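Local coordinates for protein Pre-mRNA-splicing factor SAD1 (Saccharomyces cerevisiae, PDB 4MSX) that promotes the assembly of newly made U4 snRNA into the U4/U6 snRNP and is required for pre-mRNA splicing, as a catalytically inactive deubiquitinase, at residues Leu325-Phe330 and Asn392-Leu397; Asn380-Asn385 and Glu472-Val477; Val417-Ile422 and Ser438-Gln443. All coordinates share one frame; numbering follows the deposited sequence.

Contact 1. Residues Leu325-Phe330 and Asn392-Leu397; sequences LDLPEF and NRNQTL. With ACT (acetate ion), chain C.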
loop_
_atom_site.group_PDB
_atom_site.type_symbol
_atom_site.label_atom_id
_atom_site.label_comp_id
_atom_site.label_asym_id
_atom_site.label_seq_id
_atom_site.Cartn_x
_atom_site.Cartn_y
_atom_site.Cartn_z
ATOM N N LEU A 325 4.169 -13.893 -16.014
ATOM C CA LEU A 325 5.071 -14.984 -16.387
ATOM C C LEU A 325 4.284 -16.290 -16.174
ATOM O O LEU A 325 3.822 -16.573 -15.078
ATOM C CB LEU A 325 6.309 -14.960 -15.491
ATOM C CG LEU A 325 7.124 -13.651 -15.577
ATOM C CD1 LEU A 325 8.365 -13.649 -14.681
ATOM C CD2 LEU A 325 7.500 -13.336 -17.051
ATOM N N ASP A 326 4.054 -17.040 -17.240
ATOM C CA ASP A 326 3.331 -18.308 -17.136
ATOM C C ASP A 326 4.236 -19.405 -16.572
ATOM O O ASP A 326 5.361 -19.497 -16.942
ATOM C CB ASP A 326 2.812 -18.732 -18.509
ATOM C CG ASP A 326 1.702 -17.811 -19.032
ATOM O OD1 ASP A 326 0.741 -17.491 -18.269
ATOM O OD2 ASP A 326 1.819 -17.380 -20.205
ATOM N N LEU A 327 3.703 -20.267 -15.719
ATOM C CA LEU A 327 4.502 -21.281 -15.092
ATOM C C LEU A 327 4.315 -22.604 -15.848
ATOM O O LEU A 327 3.292 -22.836 -16.482
ATOM C CB LEU A 327 4.053 -21.482 -13.653
ATOM C CG LEU A 327 4.247 -20.166 -12.823
ATOM C CD1 LEU A 327 3.547 -20.325 -11.473
ATOM C CD2 LEU A 327 5.715 -19.805 -12.652
ATOM N N PRO A 328 5.290 -23.485 -15.743
ATOM C CA PRO A 328 5.102 -24.756 -16.457
ATOM C C PRO A 328 3.871 -25.527 -15.934
ATOM O O PRO A 328 3.501 -25.406 -14.746
ATOM C CB PRO A 328 6.428 -25.499 -16.215
ATOM C CG PRO A 328 7.099 -24.817 -15.086
ATOM C CD PRO A 328 6.567 -23.398 -15.013
ATOM N N GLU A 329 3.232 -26.317 -16.808
ATOM C CA GLU A 329 2.030 -27.073 -16.429
ATOM C C GLU A 329 2.207 -27.825 -15.102
ATOM O O GLU A 329 3.263 -28.365 -14.816
ATOM C CB GLU A 329 1.627 -28.059 -17.540
ATOM C CG GLU A 329 0.116 -28.221 -17.611
ATOM C CD GLU A 329 -0.325 -29.210 -18.674
ATOM O OE1 GLU A 329 0.409 -29.390 -19.673
ATOM O OE2 GLU A 329 -1.410 -29.810 -18.506
ATOM N N PHE A 330 1.183 -27.787 -14.257
ATOM C CA PHE A 330 1.329 -28.302 -12.897
ATOM C C PHE A 330 0.141 -29.182 -12.581
ATOM O O PHE A 330 -1.024 -28.790 -12.806
ATOM C CB PHE A 330 1.382 -27.144 -11.875
ATOM C CG PHE A 330 1.488 -27.598 -10.419
ATOM C CD1 PHE A 330 2.734 -27.898 -9.880
ATOM C CD2 PHE A 330 0.347 -27.725 -9.608
ATOM C CE1 PHE A 330 2.847 -28.325 -8.555
ATOM C CE2 PHE A 330 0.455 -28.138 -8.258
ATOM C CZ PHE A 330 1.716 -28.446 -7.749
ATOM N N ASN A 392 -6.439 -25.759 -6.495
ATOM C CA ASN A 392 -5.816 -26.320 -7.688
ATOM C C ASN A 392 -4.761 -25.417 -8.347
ATOM O O ASN A 392 -4.407 -25.616 -9.511
ATOM C CB ASN A 392 -6.924 -26.661 -8.688
ATOM C CG ASN A 392 -7.760 -27.825 -8.187
ATOM O OD1 ASN A 392 -7.191 -28.793 -7.696
ATOM N ND2 ASN A 392 -9.073 -27.668 -8.175
ATOM N N ARG A 393 -4.264 -24.441 -7.594
ATOM C CA ARG A 393 -3.323 -23.453 -8.145
ATOM C C ARG A 393 -1.967 -24.083 -8.510
ATOM O O ARG A 393 -1.594 -25.165 -8.025
ATOM C CB ARG A 393 -3.068 -22.326 -7.124
ATOM C CG ARG A 393 -2.179 -22.769 -5.973
ATOM C CD ARG A 393 -2.205 -21.734 -4.794
ATOM N NE ARG A 393 -1.376 -22.182 -3.676
ATOM C CZ ARG A 393 -1.764 -23.098 -2.788
ATOM N NH1 ARG A 393 -2.989 -23.658 -2.857
ATOM N NH2 ARG A 393 -0.943 -23.433 -1.820
ATOM N N ASN A 394 -1.226 -23.389 -9.370
ATOM C CA ASN A 394 0.060 -23.895 -9.828
ATOM C C ASN A 394 1.122 -23.651 -8.744
ATOM O O ASN A 394 1.546 -22.490 -8.508
ATOM C CB ASN A 394 0.439 -23.210 -11.152
ATOM C CG ASN A 394 1.689 -23.805 -11.783
ATOM O OD1 ASN A 394 2.648 -24.100 -11.093
ATOM N ND2 ASN A 394 1.662 -23.990 -13.097
ATOM N N GLN A 395 1.570 -24.721 -8.078
ATOM C CA GLN A 395 2.514 -24.549 -6.969
ATOM C C GLN A 395 3.981 -24.806 -7.329
ATOM O O GLN A 395 4.791 -25.117 -6.450
ATOM C CB GLN A 395 2.106 -25.398 -5.770
ATOM C CG GLN A 395 0.694 -25.089 -5.303
ATOM C CD GLN A 395 0.379 -25.810 -3.997
ATOM O OE1 GLN A 395 1.141 -25.698 -3.041
ATOM N NE2 GLN A 395 -0.702 -26.613 -3.984
ATOM N N THR A 396 4.325 -24.606 -8.603
ATOM C CA THR A 396 5.714 -24.743 -9.054
ATOM C C THR A 396 6.593 -23.842 -8.205
ATOM O O THR A 396 6.267 -22.657 -7.962
ATOM C CB THR A 396 5.869 -24.388 -10.557
ATOM O OG1 THR A 396 5.002 -25.217 -11.346
ATOM C CG2 THR A 396 7.286 -24.557 -11.022
ATOM N N LEU A 397 7.714 -24.383 -7.741
ATOM C CA LEU A 397 8.642 -23.606 -6.943
ATOM C C LEU A 397 9.479 -22.692 -7.815
ATOM O O LEU A 397 10.340 -23.144 -8.589
ATOM C CB LEU A 397 9.517 -24.514 -6.090
ATOM C CG LEU A 397 10.547 -23.774 -5.225
ATOM C CD1 LEU A 397 9.830 -22.836 -4.288
ATOM C CD2 LEU A 397 11.346 -24.832 -4.445
HETATM C C ACT C . -2.079 -22.549 -13.817
HETATM O O ACT C . -2.491 -21.403 -14.187
HETATM O OXT ACT C . -0.991 -23.032 -14.351
HETATM C CH3 ACT C . -2.882 -23.267 -12.755
HETATM O O HOH W 1 5.309 -27.452 -13.082
#

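Contact 2. Residues Asn380-Asn385 and Glu472-Val477; sequences NRFDRN and ETFIQV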
loop_
_atom_site.group_PDB
_atom_site.type_symbol
_atom_site.label_atom_id
_atom_site.label_comp_id
_atom_site.label_asym_id
_atom_site.label_seq_id
_atom_site.Cartn_x
_atom_site.Cartn_y
_atom_site.Cartn_z
ATOM N N ASN A 380 1.762 -16.651 -12.709
ATOM C CA ASN A 380 0.346 -16.950 -12.960
ATOM C C ASN A 380 -0.070 -18.214 -12.207
ATOM O O ASN A 380 -0.123 -19.288 -12.789
ATOM C CB ASN A 380 0.117 -17.127 -14.447
ATOM C CG ASN A 380 -1.366 -17.210 -14.782
ATOM O OD1 ASN A 380 -2.213 -16.904 -13.931
ATOM N ND2 ASN A 380 -1.688 -17.615 -16.002
ATOM N N ARG A 381 -0.349 -18.079 -10.925
ATOM C CA ARG A 381 -0.726 -19.222 -10.075
ATOM C C ARG A 381 -2.138 -19.773 -10.319
ATOM O O ARG A 381 -2.372 -20.993 -10.202
ATOM C CB ARG A 381 -0.681 -18.778 -8.616
ATOM C CG ARG A 381 0.706 -18.232 -8.165
ATOM C CD ARG A 381 1.718 -19.391 -7.971
ATOM N NE ARG A 381 3.068 -18.897 -7.632
ATOM C CZ ARG A 381 4.127 -19.701 -7.504
ATOM N NH1 ARG A 381 4.010 -21.032 -7.725
ATOM N NH2 ARG A 381 5.286 -19.178 -7.181
ATOM N N PHE A 382 -3.082 -18.873 -10.585
ATOM C CA PHE A 382 -4.512 -19.232 -10.543
ATOM C C PHE A 382 -5.183 -19.430 -11.861
ATOM O O PHE A 382 -5.212 -18.547 -12.703
ATOM C CB PHE A 382 -5.305 -18.106 -9.881
ATOM C CG PHE A 382 -4.936 -17.887 -8.459
ATOM C CD1 PHE A 382 -4.919 -18.946 -7.576
ATOM C CD2 PHE A 382 -4.577 -16.622 -8.000
ATOM C CE1 PHE A 382 -4.562 -18.782 -6.251
ATOM C CE2 PHE A 382 -4.223 -16.432 -6.670
ATOM C CZ PHE A 382 -4.196 -17.520 -5.796
ATOM N N ASP A 383 -5.850 -20.560 -11.985
ATOM C CA ASP A 383 -6.743 -20.752 -13.112
ATOM C C ASP A 383 -8.165 -20.485 -12.558
ATOM O O ASP A 383 -8.814 -21.382 -12.018
ATOM C CB ASP A 383 -6.521 -22.159 -13.722
ATOM C CG ASP A 383 -7.564 -22.527 -14.782
ATOM O OD1 ASP A 383 -8.294 -21.637 -15.289
ATOM O OD2 ASP A 383 -7.621 -23.725 -15.110
ATOM N N ARG A 384 -8.621 -19.219 -12.669
ATOM C CA ARG A 384 -9.892 -18.796 -12.061
ATOM C C ARG A 384 -11.111 -19.365 -12.766
ATOM O O ARG A 384 -12.193 -19.434 -12.175
ATOM C CB ARG A 384 -10.030 -17.277 -12.054
ATOM C CG ARG A 384 -8.894 -16.583 -11.399
ATOM C CD ARG A 384 -8.947 -16.657 -9.894
ATOM N NE ARG A 384 -8.540 -15.370 -9.341
ATOM C CZ ARG A 384 -8.359 -15.120 -8.049
ATOM N NH1 ARG A 384 -8.555 -16.084 -7.148
ATOM N NH2 ARG A 384 -8.021 -13.887 -7.667
ATOM N N ASN A 385 -10.940 -19.750 -14.039
ATOM C CA ASN A 385 -12.005 -20.427 -14.783
ATOM C C ASN A 385 -11.881 -21.948 -14.768
ATOM O O ASN A 385 -11.987 -22.594 -15.801
ATOM C CB ASN A 385 -12.070 -19.928 -16.221
ATOM C CG ASN A 385 -12.568 -18.517 -16.308
ATOM O OD1 ASN A 385 -13.503 -18.105 -15.591
ATOM N ND2 ASN A 385 -11.934 -17.744 -17.169
ATOM N N GLU A 472 5.490 -19.043 -1.582
ATOM C CA GLU A 472 4.909 -18.968 -2.914
ATOM C C GLU A 472 4.794 -17.511 -3.426
ATOM O O GLU A 472 3.793 -16.829 -3.118
ATOM C CB GLU A 472 3.542 -19.590 -2.866
ATOM C CG GLU A 472 2.933 -19.837 -4.237
ATOM C CD GLU A 472 1.507 -20.395 -4.168
ATOM O OE1 GLU A 472 1.333 -21.530 -3.673
ATOM O OE2 GLU A 472 0.548 -19.707 -4.614
ATOM N N THR A 473 5.759 -17.090 -4.240
ATOM C CA THR A 473 5.781 -15.737 -4.788
ATOM C C THR A 473 4.630 -15.549 -5.793
ATOM O O THR A 473 4.307 -16.443 -6.619
ATOM C CB THR A 473 7.155 -15.376 -5.436
ATOM O OG1 THR A 473 7.102 -14.020 -5.860
ATOM C CG2 THR A 473 7.463 -16.288 -6.679
ATOM N N PHE A 474 3.956 -14.405 -5.694
ATOM C CA PHE A 474 2.841 -14.096 -6.597
ATOM C C PHE A 474 3.147 -12.830 -7.417
ATOM O O PHE A 474 2.918 -12.802 -8.624
ATOM C CB PHE A 474 1.563 -13.860 -5.757
ATOM C CG PHE A 474 0.334 -13.556 -6.578
ATOM C CD1 PHE A 474 -0.218 -14.520 -7.420
ATOM C CD2 PHE A 474 -0.308 -12.318 -6.455
ATOM C CE1 PHE A 474 -1.358 -14.248 -8.168
ATOM C CE2 PHE A 474 -1.461 -12.043 -7.207
ATOM C CZ PHE A 474 -1.997 -12.990 -8.044
ATOM N N ILE A 475 3.594 -11.756 -6.745
ATOM C CA ILE A 475 4.000 -10.539 -7.417
ATOM C C ILE A 475 5.357 -10.082 -6.896
ATOM O O ILE A 475 5.623 -10.166 -5.701
ATOM C CB ILE A 475 2.982 -9.362 -7.097
ATOM C CG1 ILE A 475 1.789 -9.435 -8.032
ATOM C CG2 ILE A 475 3.671 -7.989 -7.230
ATOM C CD1 ILE A 475 0.641 -8.556 -7.518
ATOM N N GLN A 476 6.192 -9.571 -7.779
ATOM C CA GLN A 476 7.483 -9.021 -7.345
ATOM C C GLN A 476 7.707 -7.695 -7.981
ATOM O O GLN A 476 7.288 -7.469 -9.110
ATOM C CB GLN A 476 8.701 -9.917 -7.800
ATOM C CG GLN A 476 8.697 -11.241 -7.037
ATOM C CD GLN A 476 9.826 -12.156 -7.487
ATOM O OE1 GLN A 476 10.349 -12.021 -8.623
ATOM N NE2 GLN A 476 10.239 -13.049 -6.590
ATOM N N VAL A 477 8.476 -6.857 -7.284
ATOM C CA VAL A 477 8.835 -5.559 -7.864
ATOM C C VAL A 477 10.364 -5.559 -7.919
ATOM O O VAL A 477 10.997 -5.805 -6.907
ATOM C CB VAL A 477 8.395 -4.358 -6.998
ATOM C CG1 VAL A 477 8.917 -3.024 -7.594
ATOM C CG2 VAL A 477 6.831 -4.294 -6.882
#

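Contact 3. Residues Val417-Ile422 and Ser438-Gln443; sequences VVHVVI and SHWITQ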
loop_
_atom_site.group_PDB
_atom_site.type_symbol
_atom_site.label_atom_id
_atom_site.label_comp_id
_atom_site.label_asym_id
_atom_site.label_seq_id
_atom_site.Cartn_x
_atom_site.Cartn_y
_atom_site.Cartn_z
ATOM N N VAL A 417 5.427 -10.244 -2.978
ATOM C CA VAL A 417 4.119 -10.527 -2.352
ATOM C C VAL A 417 3.936 -12.033 -2.429
ATOM O O VAL A 417 4.000 -12.611 -3.516
ATOM C CB VAL A 417 3.013 -9.825 -3.100
ATOM C CG1 VAL A 417 1.588 -10.124 -2.460
ATOM C CG2 VAL A 417 3.262 -8.272 -3.028
ATOM N N VAL A 418 3.635 -12.632 -1.295
ATOM C CA VAL A 418 3.603 -14.073 -1.154
ATOM C C VAL A 418 2.193 -14.542 -0.862
ATOM O O VAL A 418 1.418 -13.873 -0.138
ATOM C CB VAL A 418 4.524 -14.452 0.020
ATOM C CG1 VAL A 418 4.189 -15.815 0.553
ATOM C CG2 VAL A 418 6.007 -14.351 -0.475
ATOM N N HIS A 419 1.861 -15.710 -1.408
ATOM C CA HIS A 419 0.534 -16.270 -1.245
ATOM C C HIS A 419 0.600 -17.364 -0.162
ATOM O O HIS A 419 1.468 -18.207 -0.192
ATOM C CB HIS A 419 0.057 -16.874 -2.573
ATOM C CG HIS A 419 -1.283 -17.534 -2.480
ATOM N ND1 HIS A 419 -1.468 -18.876 -2.731
ATOM C CD2 HIS A 419 -2.501 -17.039 -2.145
ATOM C CE1 HIS A 419 -2.746 -19.178 -2.563
ATOM N NE2 HIS A 419 -3.396 -18.081 -2.214
ATOM N N VAL A 420 -0.337 -17.347 0.775
ATOM C CA VAL A 420 -0.351 -18.279 1.904
ATOM C C VAL A 420 -1.766 -18.797 1.977
ATOM O O VAL A 420 -2.732 -18.018 1.824
ATOM C CB VAL A 420 0.015 -17.522 3.239
ATOM C CG1 VAL A 420 -0.398 -18.296 4.444
ATOM C CG2 VAL A 420 1.509 -17.263 3.277
ATOM N N VAL A 421 -1.923 -20.097 2.213
ATOM C CA VAL A 421 -3.274 -20.662 2.333
ATOM C C VAL A 421 -3.719 -20.787 3.782
ATOM O O VAL A 421 -2.954 -21.208 4.635
ATOM C CB VAL A 421 -3.402 -22.070 1.654
ATOM C CG1 VAL A 421 -4.597 -22.844 2.231
ATOM C CG2 VAL A 421 -3.593 -21.917 0.174
ATOM N N ILE A 422 -4.971 -20.415 4.042
ATOM C CA ILE A 422 -5.556 -20.529 5.383
ATOM C C ILE A 422 -6.916 -21.241 5.322
ATOM O O ILE A 422 -7.308 -21.811 4.284
ATOM C CB ILE A 422 -5.754 -19.140 6.026
ATOM C CG1 ILE A 422 -6.367 -18.175 5.000
ATOM C CG2 ILE A 422 -4.424 -18.597 6.571
ATOM C CD1 ILE A 422 -6.808 -16.811 5.564
ATOM N N SER A 438 -7.304 -17.635 0.165
ATOM C CA SER A 438 -5.972 -16.975 -0.023
ATOM C C SER A 438 -5.698 -15.947 1.072
ATOM O O SER A 438 -6.598 -15.174 1.440
ATOM C CB SER A 438 -5.982 -16.256 -1.360
ATOM O OG SER A 438 -6.040 -17.176 -2.461
ATOM N N HIS A 439 -4.463 -15.901 1.571
ATOM C CA HIS A 439 -4.008 -14.845 2.462
ATOM C C HIS A 439 -2.726 -14.285 1.808
ATOM O O HIS A 439 -1.951 -15.045 1.197
ATOM C CB HIS A 439 -3.717 -15.425 3.841
ATOM C CG HIS A 439 -3.044 -14.481 4.802
ATOM N ND1 HIS A 439 -3.482 -13.184 5.034
ATOM C CD2 HIS A 439 -1.968 -14.665 5.612
ATOM C CE1 HIS A 439 -2.688 -12.608 5.924
ATOM N NE2 HIS A 439 -1.764 -13.484 6.293
ATOM N N TRP A 440 -2.498 -12.985 1.951
ATOM C CA TRP A 440 -1.399 -12.322 1.199
ATOM C C TRP A 440 -0.474 -11.663 2.201
ATOM O O TRP A 440 -0.930 -10.965 3.123
ATOM C CB TRP A 440 -2.003 -11.263 0.236
ATOM C CG TRP A 440 -2.982 -11.873 -0.741
ATOM C CD1 TRP A 440 -4.369 -11.825 -0.718
ATOM C CD2 TRP A 440 -2.616 -12.641 -1.889
ATOM N NE1 TRP A 440 -4.862 -12.531 -1.803
ATOM C CE2 TRP A 440 -3.802 -13.062 -2.515
ATOM C CE3 TRP A 440 -1.373 -13.021 -2.429
ATOM C CZ2 TRP A 440 -3.802 -13.832 -3.674
ATOM C CZ3 TRP A 440 -1.355 -13.773 -3.588
ATOM C CH2 TRP A 440 -2.571 -14.187 -4.204
ATOM N N ILE A 441 0.824 -11.864 2.031
ATOM C CA ILE A 441 1.757 -11.167 2.913
ATOM C C ILE A 441 2.829 -10.513 2.057
ATOM O O ILE A 441 3.034 -10.869 0.895
ATOM C CB ILE A 441 2.378 -12.105 3.939
ATOM C CG1 ILE A 441 3.258 -13.122 3.229
ATOM C CG2 ILE A 441 1.262 -12.840 4.773
ATOM C CD1 ILE A 441 3.958 -14.069 4.186
ATOM N N THR A 442 3.468 -9.495 2.620
ATOM C CA THR A 442 4.310 -8.615 1.780
ATOM C C THR A 442 5.679 -8.559 2.400
ATOM O O THR A 442 5.804 -8.299 3.592
ATOM C CB THR A 442 3.701 -7.187 1.720
ATOM O OG1 THR A 442 2.338 -7.311 1.310
ATOM C CG2 THR A 442 4.465 -6.239 0.719
ATOM N N GLN A 443 6.716 -8.797 1.586
ATOM C CA GLN A 443 8.085 -8.678 2.061
ATOM C C GLN A 443 8.716 -7.505 1.352
ATOM O O GLN A 443 8.586 -7.386 0.120
ATOM C CB GLN A 443 8.874 -9.951 1.679
ATOM C CG GLN A 443 8.244 -11.164 2.348
ATOM C CD GLN A 443 8.795 -12.502 1.851
ATOM O OE1 GLN A 443 9.295 -12.618 0.714
ATOM N NE2 GLN A 443 8.654 -13.539 2.695
#

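Contact 1. Residues Leu325-Phe330 and Asn392-Leu397
Phe330 and Asn394 each carry CG anti to the backbone N, with chi1 178° in the phenylalanine and -173° in the asparagine, and these torsions bring the benzyl group and the carboxamide together between two loops. Phe330 CB lies 3.4 Å from Asn394 CG. The phenylalanine ring continues past it onto the backbone of 394-395, so that Gln395 N sits above the centre of one ring face, 3.4 Å from its plane. CB of Gln395 touches the far corner of the same ring, at CZ.

The carboxamide itself is used at both ends. ND2 of Asn394 donates to Pro328 O at 2.8 Å in a fairly straight bond (162° at the hydrogen), close to the plane of its own amide but above that of the carbonyl it meets. It donates as well to OXT of an acetate ion, probably taken up from the crystallisation liquor. OD1 of Asn394 accepts from Thr396 N at 3.0 Å, which closes an Asx turn, and also from Thr396 OG1 at 2.6 Å. The turn shapes the chain just ahead of strand 397-399 in the USP-type domain, while 325-330 is the loop leaving strand 323-325. A leucine in place of Asn394 would probably leave Pro328 O without its amide donor and free the hydroxyl of Thr396 to turn away.

Around this polar centre, Leu327 CB packs against Asn394 ND2 at 3.5 Å, and the Pro328 ring meets the methyl group of Thr396. On the side of the threonine hydroxyl a water joins the loops, donating both to Glu329 O and to Thr396 OG1.

Contact 2. Residues Asn380-Asn385 and Glu472-Val477
Arg381 grips the carbonyl of Thr473 side-on: NE and NH2 both donate to Thr473 O, at 2.9 Å and 3.0 Å. The oxygen lies near the guanidinium plane, and because two N-H groups share it both bonds are bent, 147° and 144° at the hydrogens. The remaining nitrogen, NH1, is taken up by the backbone oxygens of Asn394 and Thr396, and three carbonyls thus surround the buried group. A bend at chi2 (-75°) turns the arginine chain into this position. Over one face of the guanidinium lies Glu472 CG, 3.5 Å from Arg381 CZ. The glutamate's carboxylate is close enough that it would probably favour the positive charge, but no N-H of the arginine points at it; its OE1 pairs with Arg393 NE and its OE2 bonds to His419 ND1. Thr473 OG1 is satisfied by Asn416 OD1.

Apolar contacts flank the polar centre. Arg381 CG touches the edge of the Phe474 ring, and Phe382 CE2 approaches Phe474 CE1 to 3.9 Å, the two rings set obliquely. Phe474 and Ile475 together face Val417 in a classic beta bulge. Strand 472-480 runs antiparallel between strands 374-379 and 409-421, Arg381 reaches Thr473 on it from the loop that follows 374-379, and Phe474 packs on Pro266 and Arg267 of helix 266-280.

Contact 3. Residues Val417-Ile422 and Ser438-Gln443
His419 and Trp440 face each other as a non-hydrogen-bonded pair of two antiparallel strands. CB of His419 begins the contact, 3.6 Å from Trp440 CZ3, and CG rests against the same corner of the indole. Further out, His419 CD2 lies over the face of the indole, toward its rim, 3.5 Å from Trp440 CH2, the two rings inclined at 45°. At the tip, His419 NE2 meets Ser438 OG at 2.8 Å in a hydrogen bond that either partner could donate. On the other side of the imidazole, ND1 bonds to Glu472 OE2, which fixes the rotation of the ring from both ends.

Backbone bonds join the hydrogen-bonded pairs Val418-Ile441 and Val420-His439; Val418 N to Ile441 O, at 2.9 Å, is the straightest. The strands belong to the central sheet of the USP fold. His439 probably stands where active USPs carry their catalytic histidine: its ND1 bonds to Asp193, an aspartate at the likely place of the nucleophilic cysteine, and its NE2 to Asp456. This would fit the protein's lack of deubiquitinase activity.

On the His439 side of the sheet, Val418 CB packs 3.7 Å from Ile441 CG1, the two side chains pointing the same way. Val420 CG2 meets Ile441 CD1, and Ile422 CD1 closes over His439 CB at 3.8 Å.

Overall arrangement
Contacts 2 and 3 are largely buried and share the mixed sheet, since strands 472-480 and 409-421 are neighbours in it; contact 1 joins two loops farther from the centre of the chain and is only partly buried. Their chemistry follows: paired backbones and packed side chains in contact 3, an arginine satisfied by carbonyls in contact 2, and a carboxamide with water and acetate in contact 1. Contact 2 lies between the others. Arg381 O accepts from Asn394 N on the contact 1 side, while Glu472 O and Ile475 O accept from His419 N and Val417 N of contact 3. All three lie far from the zinc finger.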